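Local coordinates for dihydropyrimidine amidohydrolase (Dictyostelium discoideum, PDB 2FTW), which catalyses the reversible, zinc-dependent hydrolytic ring opening of dihydropyrimidines, the second step of reductive pyrimidine degradation, at residues Q172-Y175 and H176-R180. Numbering follows the deposited sequence.
Sequences QEMY and HIFKR
Tyr175 meets its neighbour His176 and, one turn on, Lys179. With chi1 at 178°, CG lies opposite the backbone N and beside the carbonyl carbon, where the ring borders both side chains. CB and CG lie close to the amide N of His176. Further out, CD2 sits 3.9 Å above the plane of the His176 ring, over its centre. This is a T-shaped stack, with the edge of Tyr175 on the face of His176 and the planes at 73°. CE2 then meets Lys179 CD at 3.6 Å. That methylene lies over one face of the tyrosine, toward the rim, in a CH-pi contact, and OH at the tip is 4.1 Å from the same carbon. The same histidine ring gives a weak, bent hydrogen bond from ND1 to Gln172 O (2.9 Å), which also receives a weak bond from His176 N. One turn apart, Met174 CG lies over the face of Phe178, 3.5 Å from CZ, and SD adds an oblique Met-aromatic contact. Regular i to i+4 bonds join Ile177, Phe178 and Lys179 to the carbonyls of Glu173, Met174 and Tyr175. Helix 171-184 belongs to the catalytic (beta-alpha)8 barrel domain. Met174 and Phe178 pack on strand 188-190, just before the zinc ligand His191. Tyr175, Phe178 and Lys179 touch helix 223-239, while Tyr175 and His176 also pack on Glu200 of a neighbouring subunit.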
loop_
_atom_site.group_PDB
_atom_site.type_symbol
_atom_site.label_atom_id
_atom_site.label_comp_id
_atom_site.label_asym_id
_atom_site.label_seq_id
_atom_site.Cartn_x
_atom_site.Cartn_y
_atom_site.Cartn_z
ATOM N N GLN A 172 -14.996 25.493 2.281
ATOM C CA GLN A 172 -15.564 26.354 1.258
ATOM C C GLN A 172 -14.631 27.533 0.995
ATOM O O GLN A 172 -14.437 27.951 -0.148
ATOM C CB GLN A 172 -16.928 26.846 1.732
ATOM C CG GLN A 172 -17.796 27.441 0.653
ATOM C CD GLN A 172 -18.935 28.259 1.225
ATOM O OE1 GLN A 172 -18.711 29.186 2.015
ATOM N NE2 GLN A 172 -20.165 27.928 0.827
ATOM N N GLU A 173 -14.071 28.069 2.074
ATOM C CA GLU A 173 -13.088 29.134 1.989
ATOM C C GLU A 173 -11.812 28.631 1.326
ATOM O O GLU A 173 -11.314 29.257 0.394
ATOM C CB GLU A 173 -12.777 29.696 3.378
ATOM C CG GLU A 173 -13.937 30.468 3.991
ATOM C CD GLU A 173 -13.645 30.954 5.408
ATOM O OE1 GLU A 173 -13.166 30.148 6.237
ATOM O OE2 GLU A 173 -13.922 32.145 5.696
ATOM N N MET A 174 -11.304 27.492 1.803
ATOM C CA MET A 174 -10.086 26.896 1.253
ATOM C C MET A 174 -10.242 26.658 -0.252
ATOM O O MET A 174 -9.336 26.950 -1.032
ATOM C CB MET A 174 -9.740 25.594 1.988
ATOM C CG MET A 174 -8.571 24.817 1.375
ATOM S SD MET A 174 -7.947 23.503 2.431
ATOM C CE MET A 174 -6.906 24.422 3.554
ATOM N N TYR A 175 -11.401 26.151 -0.657
ATOM C CA TYR A 175 -11.686 25.981 -2.073
ATOM C C TYR A 175 -11.444 27.269 -2.870
ATOM O O TYR A 175 -10.708 27.252 -3.845
ATOM C CB TYR A 175 -13.118 25.527 -2.257
ATOM C CG TYR A 175 -13.582 25.363 -3.685
ATOM C CD1 TYR A 175 -13.092 24.341 -4.494
ATOM C CD2 TYR A 175 -14.563 26.193 -4.202
ATOM C CE1 TYR A 175 -13.558 24.171 -5.794
ATOM C CE2 TYR A 175 -15.032 26.033 -5.491
ATOM C CZ TYR A 175 -14.532 25.019 -6.285
ATOM O OH TYR A 175 -15.032 24.890 -7.569
ATOM N N HIS A 176 -12.075 28.367 -2.445
ATOM C CA HIS A 176 -11.949 29.668 -3.112
ATOM C C HIS A 176 -10.561 30.330 -3.029
ATOM O O HIS A 176 -10.144 31.051 -3.942
ATOM C CB HIS A 176 -13.044 30.613 -2.593
ATOM C CG HIS A 176 -14.407 30.247 -3.089
ATOM N ND1 HIS A 176 -15.398 29.760 -2.264
ATOM C CD2 HIS A 176 -14.918 30.222 -4.346
ATOM C CE1 HIS A 176 -16.472 29.482 -2.985
ATOM N NE2 HIS A 176 -16.212 29.762 -4.250
ATOM N N ILE A 177 -9.863 30.102 -1.924
ATOM C CA ILE A 177 -8.477 30.569 -1.764
ATOM C C ILE A 177 -7.537 29.891 -2.775
ATOM O O ILE A 177 -6.660 30.543 -3.367
ATOM C CB ILE A 177 -7.987 30.321 -0.304
ATOM C CG1 ILE A 177 -8.756 31.239 0.664
ATOM C CG2 ILE A 177 -6.497 30.562 -0.181
ATOM C CD1 ILE A 177 -8.613 30.865 2.157
ATOM N N PHE A 178 -7.735 28.593 -2.977
ATOM C CA PHE A 178 -6.955 27.818 -3.931
ATOM C C PHE A 178 -7.262 28.215 -5.382
ATOM O O PHE A 178 -6.374 28.211 -6.228
ATOM C CB PHE A 178 -7.225 26.309 -3.768
ATOM C CG PHE A 178 -6.613 25.671 -2.531
ATOM C CD1 PHE A 178 -5.769 26.368 -1.664
ATOM C CD2 PHE A 178 -6.861 24.317 -2.268
ATOM C CE1 PHE A 178 -5.223 25.724 -0.527
ATOM C CE2 PHE A 178 -6.332 23.681 -1.160
ATOM C CZ PHE A 178 -5.496 24.381 -0.289
ATOM N N LYS A 179 -8.523 28.522 -5.680
ATOM C CA LYS A 179 -8.888 29.014 -7.023
ATOM C C LYS A 179 -8.216 30.342 -7.302
ATOM O O LYS A 179 -7.822 30.613 -8.415
ATOM C CB LYS A 179 -10.389 29.207 -7.160
ATOM C CG LYS A 179 -11.166 27.940 -7.242
ATOM C CD LYS A 179 -12.643 28.232 -7.122
ATOM C CE LYS A 179 -13.246 28.669 -8.442
ATOM N NZ LYS A 179 -14.670 29.053 -8.213
ATOM N N ARG A 180 -8.091 31.167 -6.272
ATOM C CA ARG A 180 -7.473 32.484 -6.397
ATOM C C ARG A 180 -5.977 32.321 -6.590
ATOM O O ARG A 180 -5.365 32.971 -7.443
ATOM C CB ARG A 180 -7.789 33.331 -5.159
ATOM C CG ARG A 180 -7.324 34.778 -5.226
ATOM C CD ARG A 180 -7.816 35.484 -6.492
ATOM N NE ARG A 180 -7.505 36.908 -6.422
ATOM C CZ ARG A 180 -7.579 37.754 -7.442
ATOM N NH1 ARG A 180 -7.951 37.332 -8.646
ATOM N NH2 ARG A 180 -7.263 39.031 -7.261
#